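Local coordinates for glutaredoxin (Chlorella sorokiniana, PDB 4I2U), which binds glutathione in a thioredoxin-type fold and probably uses it to reduce disulfides, serving the redox balance of the cell, at residues A[33-36]-A[37-41]; A[98-102]-A[103-107]. All coordinates share one frame; numbering follows the deposited sequence.

Contact 1 of 2, residues A[33-36]-A[37-41]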
loop_
_atom_site.group_PDB
_atom_site.type_symbol
_atom_site.label_atom_id
_atom_site.label_comp_id
_atom_site.label_asym_id
_atom_site.label_seq_id
_atom_site.Cartn_x
_atom_site.Cartn_y
_atom_site.Cartn_z
ATOM N N ARG A 33 2.795 3.066 9.531
ATOM C CA ARG A 33 3.853 3.717 10.296
ATOM C C ARG A 33 5.184 3.644 9.582
ATOM O O ARG A 33 5.974 4.590 9.623
ATOM C CB ARG A 33 3.933 3.135 11.707
ATOM C CG ARG A 33 2.762 3.569 12.590
ATOM C CD ARG A 33 2.725 2.828 13.933
ATOM N NE ARG A 33 1.696 3.378 14.818
ATOM C CZ ARG A 33 1.209 2.764 15.897
ATOM N NH1 ARG A 33 1.648 1.558 16.244
ATOM N NH2 ARG A 33 0.271 3.364 16.632
ATOM N N ALA A 34 5.448 2.540 8.900
ATOM C CA ALA A 34 6.675 2.419 8.125
ATOM C C ALA A 34 6.730 3.458 7.005
ATOM O O ALA A 34 7.742 4.137 6.817
ATOM C CB ALA A 34 6.792 1.018 7.552
ATOM N N LEU A 35 5.650 3.591 6.251
ATOM C CA LEU A 35 5.586 4.566 5.177
ATOM C C LEU A 35 5.674 6.004 5.709
ATOM O O LEU A 35 6.289 6.871 5.073
ATOM C CB LEU A 35 4.288 4.386 4.387
ATOM C CG LEU A 35 4.192 3.067 3.605
ATOM C CD1 LEU A 35 2.767 2.813 3.205
ATOM C CD2 LEU A 35 5.095 3.111 2.387
ATOM N N GLU A 36 5.113 6.251 6.888
ATOM C CA GLU A 36 5.059 7.595 7.451
ATOM C C GLU A 36 6.404 8.071 7.940
ATOM O O GLU A 36 6.555 9.256 8.230
ATOM C CB GLU A 36 4.039 7.659 8.582
ATOM C CG GLU A 36 2.593 7.616 8.092
ATOM C CD GLU A 36 1.590 7.270 9.172
ATOM O OE1 GLU A 36 1.962 7.252 10.362
ATOM O OE2 GLU A 36 0.428 7.007 8.815
ATOM N N LYS A 37 7.399 7.196 8.009
ATOM C CA LYS A 37 8.760 7.639 8.292
ATOM C C LYS A 37 9.270 8.523 7.163
ATOM O O LYS A 37 10.153 9.350 7.371
ATOM C CB LYS A 37 9.698 6.448 8.435
ATOM C CG LYS A 37 9.405 5.529 9.595
ATOM C CD LYS A 37 10.276 4.281 9.506
ATOM C CE LYS A 37 10.055 3.342 10.679
ATOM N NZ LYS A 37 10.744 3.805 11.914
ATOM N N PHE A 38 8.744 8.333 5.959
ATOM C CA PHE A 38 9.290 8.980 4.767
ATOM C C PHE A 38 8.351 9.950 4.099
ATOM O O PHE A 38 8.817 10.870 3.410
ATOM C CB PHE A 38 9.711 7.910 3.761
ATOM C CG PHE A 38 10.602 6.871 4.354
ATOM C CD1 PHE A 38 11.873 7.213 4.764
ATOM C CD2 PHE A 38 10.161 5.582 4.561
ATOM C CE1 PHE A 38 12.708 6.283 5.335
ATOM C CE2 PHE A 38 11.001 4.637 5.132
ATOM C CZ PHE A 38 12.271 4.990 5.521
ATOM N N LEU A 39 7.048 9.756 4.302
ATOM C CA LEU A 39 5.988 10.483 3.618
ATOM C C LEU A 39 4.932 10.905 4.599
ATOM O O LEU A 39 4.637 10.178 5.556
ATOM C CB LEU A 39 5.244 9.529 2.682
ATOM C CG LEU A 39 6.058 8.620 1.769
ATOM C CD1 LEU A 39 5.223 7.454 1.309
ATOM C CD2 LEU A 39 6.578 9.397 0.574
ATOM N N PRO A 40 4.277 12.031 4.342
ATOM C CA PRO A 40 3.152 12.356 5.208
ATOM C C PRO A 40 1.935 11.527 4.850
ATOM O O PRO A 40 1.824 10.998 3.743
ATOM C CB PRO A 40 2.901 13.839 4.935
ATOM C CG PRO A 40 3.530 14.126 3.631
ATOM C CD PRO A 40 4.592 13.100 3.388
ATOM N N LYS A 41 1.011 11.446 5.799
ATOM C CA LYS A 41 -0.230 10.694 5.610
ATOM C C LYS A 41 -1.004 11.156 4.382
ATOM O O LYS A 41 -1.660 10.350 3.725
ATOM C CB LYS A 41 -1.133 10.813 6.843
ATOM C CG LYS A 41 -0.576 10.151 8.075
ATOM C CD LYS A 41 -1.575 10.186 9.231
ATOM C CE LYS A 41 -0.880 9.935 10.565
ATOM N NZ LYS A 41 -1.808 10.039 11.726
#
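Leu-35 O takes backbone hydrogen bonds from both Phe-38 and Leu-39 where the chain leaves its helix. Leu-39 N reaches Leu-35 O at 3.1 Å in the carbonyl plane, whereas Phe-38 N meets the same oxygen, Leu-35 O, at 3.0 Å from well above that plane, away from the lone-pair directions. Lys-37 N is held more slackly, with weak bonds to the carbonyls of Arg-33 and Ala-34. A CA-H...O contact runs the other way, Glu-36 CA to Leu-39 O at 3.2 Å. The helix ending here is 26-36, which begins near what is probably the CxxC redox motif of the thioredoxin fold and is followed by a loop leading to strand 45-48. Apolar contacts follow the buried side: Leu-35 CB meets Leu-39 CD1 at 4.4 Å, and both leucines also rest on Val-17 and Ile-44. Phe-38, its CG beside the backbone N (chi1 -52°), carries its ring past the carbonyl of Ala-34, with CD2 3.6 Å from Ala-34 O, while Lys-37 CB sits over the centre of one ring face. On the charged side, Glu-36 and Lys-41 slant across each other; Glu-36 OE2 touches the aliphatic Lys-41 CG at 3.4 Å but stays 4.8 Å from Lys-41 NZ, a loose electrostatic pairing at most. An alanine at Glu-36 removes that carboxylate, and the Lys-41 chain would probably lose the surface it lies against and be freer to swing.

Contact 2 of 2, residues A[98-102]-A[103-107]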
loop_
_atom_site.group_PDB
_atom_site.type_symbol
_atom_site.label_atom_id
_atom_site.label_comp_id
_atom_site.label_asym_id
_atom_site.label_seq_id
_atom_site.Cartn_x
_atom_site.Cartn_y
_atom_site.Cartn_z
ATOM N N VAL A 98 14.614 3.437 -1.620
ATOM C CA VAL A 98 15.017 3.403 -3.018
ATOM C C VAL A 98 13.782 3.436 -3.915
ATOM O O VAL A 98 13.729 4.194 -4.884
ATOM C CB VAL A 98 15.880 2.151 -3.339
ATOM C CG1 VAL A 98 16.108 2.006 -4.856
ATOM C CG2 VAL A 98 17.207 2.216 -2.596
ATOM N N MET A 99 12.785 2.619 -3.606
ATOM C CA MET A 99 11.567 2.616 -4.410
ATOM C C MET A 99 10.836 3.939 -4.389
ATOM O O MET A 99 10.322 4.398 -5.418
ATOM C CB MET A 99 10.628 1.508 -3.951
ATOM C CG MET A 99 11.166 0.133 -4.296
ATOM S SD MET A 99 10.037 -1.221 -4.016
ATOM C CE MET A 99 10.055 -1.218 -2.284
ATOM N N LEU A 100 10.768 4.563 -3.224
ATOM C CA LEU A 100 10.086 5.854 -3.112
ATOM C C LEU A 100 10.829 6.948 -3.867
ATOM O O LEU A 100 10.201 7.784 -4.520
ATOM C CB LEU A 100 9.920 6.230 -1.646
ATOM C CG LEU A 100 8.998 5.351 -0.798
ATOM C CD1 LEU A 100 9.086 5.775 0.638
ATOM C CD2 LEU A 100 7.551 5.427 -1.259
ATOM N N ARG A 101 12.150 6.945 -3.804
ATOM C CA ARG A 101 12.911 7.910 -4.584
ATOM C C ARG A 101 12.712 7.662 -6.081
ATOM O O ARG A 101 12.516 8.600 -6.858
ATOM C CB ARG A 101 14.394 7.860 -4.226
ATOM C CG ARG A 101 14.693 8.447 -2.860
ATOM C CD ARG A 101 16.180 8.712 -2.605
ATOM N NE ARG A 101 16.926 7.465 -2.509
ATOM C CZ ARG A 101 17.198 6.808 -1.376
ATOM N NH1 ARG A 101 16.843 7.269 -0.181
ATOM N NH2 ARG A 101 17.855 5.678 -1.457
ATOM N N ASN A 102 12.724 6.399 -6.502
ATOM C CA ASN A 102 12.530 6.105 -7.918
ATOM C C ASN A 102 11.144 6.540 -8.391
ATOM O O ASN A 102 10.964 6.926 -9.556
ATOM C CB ASN A 102 12.715 4.615 -8.194
ATOM C CG ASN A 102 14.155 4.176 -8.101
ATOM O OD1 ASN A 102 15.070 5.000 -8.099
ATOM N ND2 ASN A 102 14.364 2.869 -8.011
ATOM N N ALA A 103 10.168 6.483 -7.492
ATOM C CA ALA A 103 8.797 6.863 -7.805
ATOM C C ALA A 103 8.597 8.371 -7.793
ATOM O O ALA A 103 7.535 8.859 -8.173
ATOM C CB ALA A 103 7.837 6.193 -6.824
ATOM N N GLY A 104 9.612 9.113 -7.357
ATOM C CA GLY A 104 9.563 10.561 -7.371
ATOM C C GLY A 104 8.865 11.206 -6.187
ATOM O O GLY A 104 8.518 12.383 -6.242
ATOM N N VAL A 105 8.662 10.459 -5.111
ATOM C CA VAL A 105 7.936 10.976 -3.959
ATOM C C VAL A 105 8.801 11.105 -2.716
ATOM O O VAL A 105 8.295 11.422 -1.633
ATOM C CB VAL A 105 6.674 10.114 -3.628
ATOM C CG1 VAL A 105 5.707 10.126 -4.789
ATOM C CG2 VAL A 105 7.047 8.688 -3.228
ATOM N N LEU A 106 10.101 10.866 -2.873
ATOM C CA LEU A 106 11.051 11.030 -1.781
ATOM C C LEU A 106 12.316 11.627 -2.339
ATOM O O LEU A 106 12.852 11.135 -3.334
ATOM C CB LEU A 106 11.326 9.675 -1.117
ATOM C CG LEU A 106 12.371 9.608 -0.003
ATOM C CD1 LEU A 106 11.970 10.505 1.167
ATOM C CD2 LEU A 106 12.547 8.175 0.468
ATOM N N LEU A 107 12.790 12.695 -1.711
ATOM C CA LEU A 107 14.083 13.280 -2.026
ATOM C C LEU A 107 15.198 12.662 -1.204
ATOM O O LEU A 107 14.970 12.170 -0.097
ATOM C CB LEU A 107 14.064 14.779 -1.700
ATOM C CG LEU A 107 12.994 15.600 -2.405
ATOM C CD1 LEU A 107 12.971 17.026 -1.857
ATOM C CD2 LEU A 107 13.232 15.608 -3.897
HETATM O O HOH W 1 15.876 9.857 0.919
#
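Leu-106, just past helix 95-102, sets its CB 3.8 Å from Leu-100 CB in the last turn; the helix closes in a Schellman motif. The turn is made by Gly-104, whose positive phi (83°) would jam a CB against the carbonyl oxygen of Ala-103. Two bonds lead back into the last helical turn: Gly-104 N binds Arg-101 O from well above the carbonyl plane, and Val-105 N reaches Leu-100 O at 3.1 Å, fairly straight at 160°. One residue earlier, Ala-103 N completes the regular helical pattern with Met-99 O at 2.9 Å.

The tight part lies around Leu-100. Val-105 CG2, lodged between its own backbone N and carbonyl carbon, packs on Leu-100 CD2 at 3.8 Å, the two side chains slanting past one another. Leu-106 CG is anti to the backbone N (chi1 176°), and this leaves CD2 resting against Leu-100 CB and close to Arg-101 CG. The aliphatic part of Arg-101 crosses Leu-106 closely, with Arg-101 CG 3.3 Å from Leu-106 O. Leu-100 also meets Ile-76 of strand 73-76, so the capped helix end is seated against the sheet.

Toward solvent the contact is looser. There the Arg-101 chain bends at chi3 and swings the guanidinium back along its own helix, where Val-98 N lies over one face near the rim. A water in the guanidinium plane accepts from Arg-101 NH1 at 3.0 Å and donates to Leu-107 O at 2.7 Å.

How the contacts relate
Both contacts are helix C-termini that hand the chain to a loop, each partly buried, with a leucine-lined inner side and a charged outer one. Contact 1 lies deeper, its centre about 11 Å from the chain centre against about 15 Å for that of contact 2. Contact 2 turns through a glycine of positive phi, whereas contact 1 keeps negative phi. The polar rims differ too, a loose acid-base pair in 33-41 against a water bridge in 98-107. The inner sides share an apolar patch, Phe-38 CB 3.8 Å from Leu-100 CD1 and Leu-39 CD1 4.0 Å from Leu-100 CD2; beside it Leu-39 CD2 packs on the backbone at Val-105 O, 3.5 Å away.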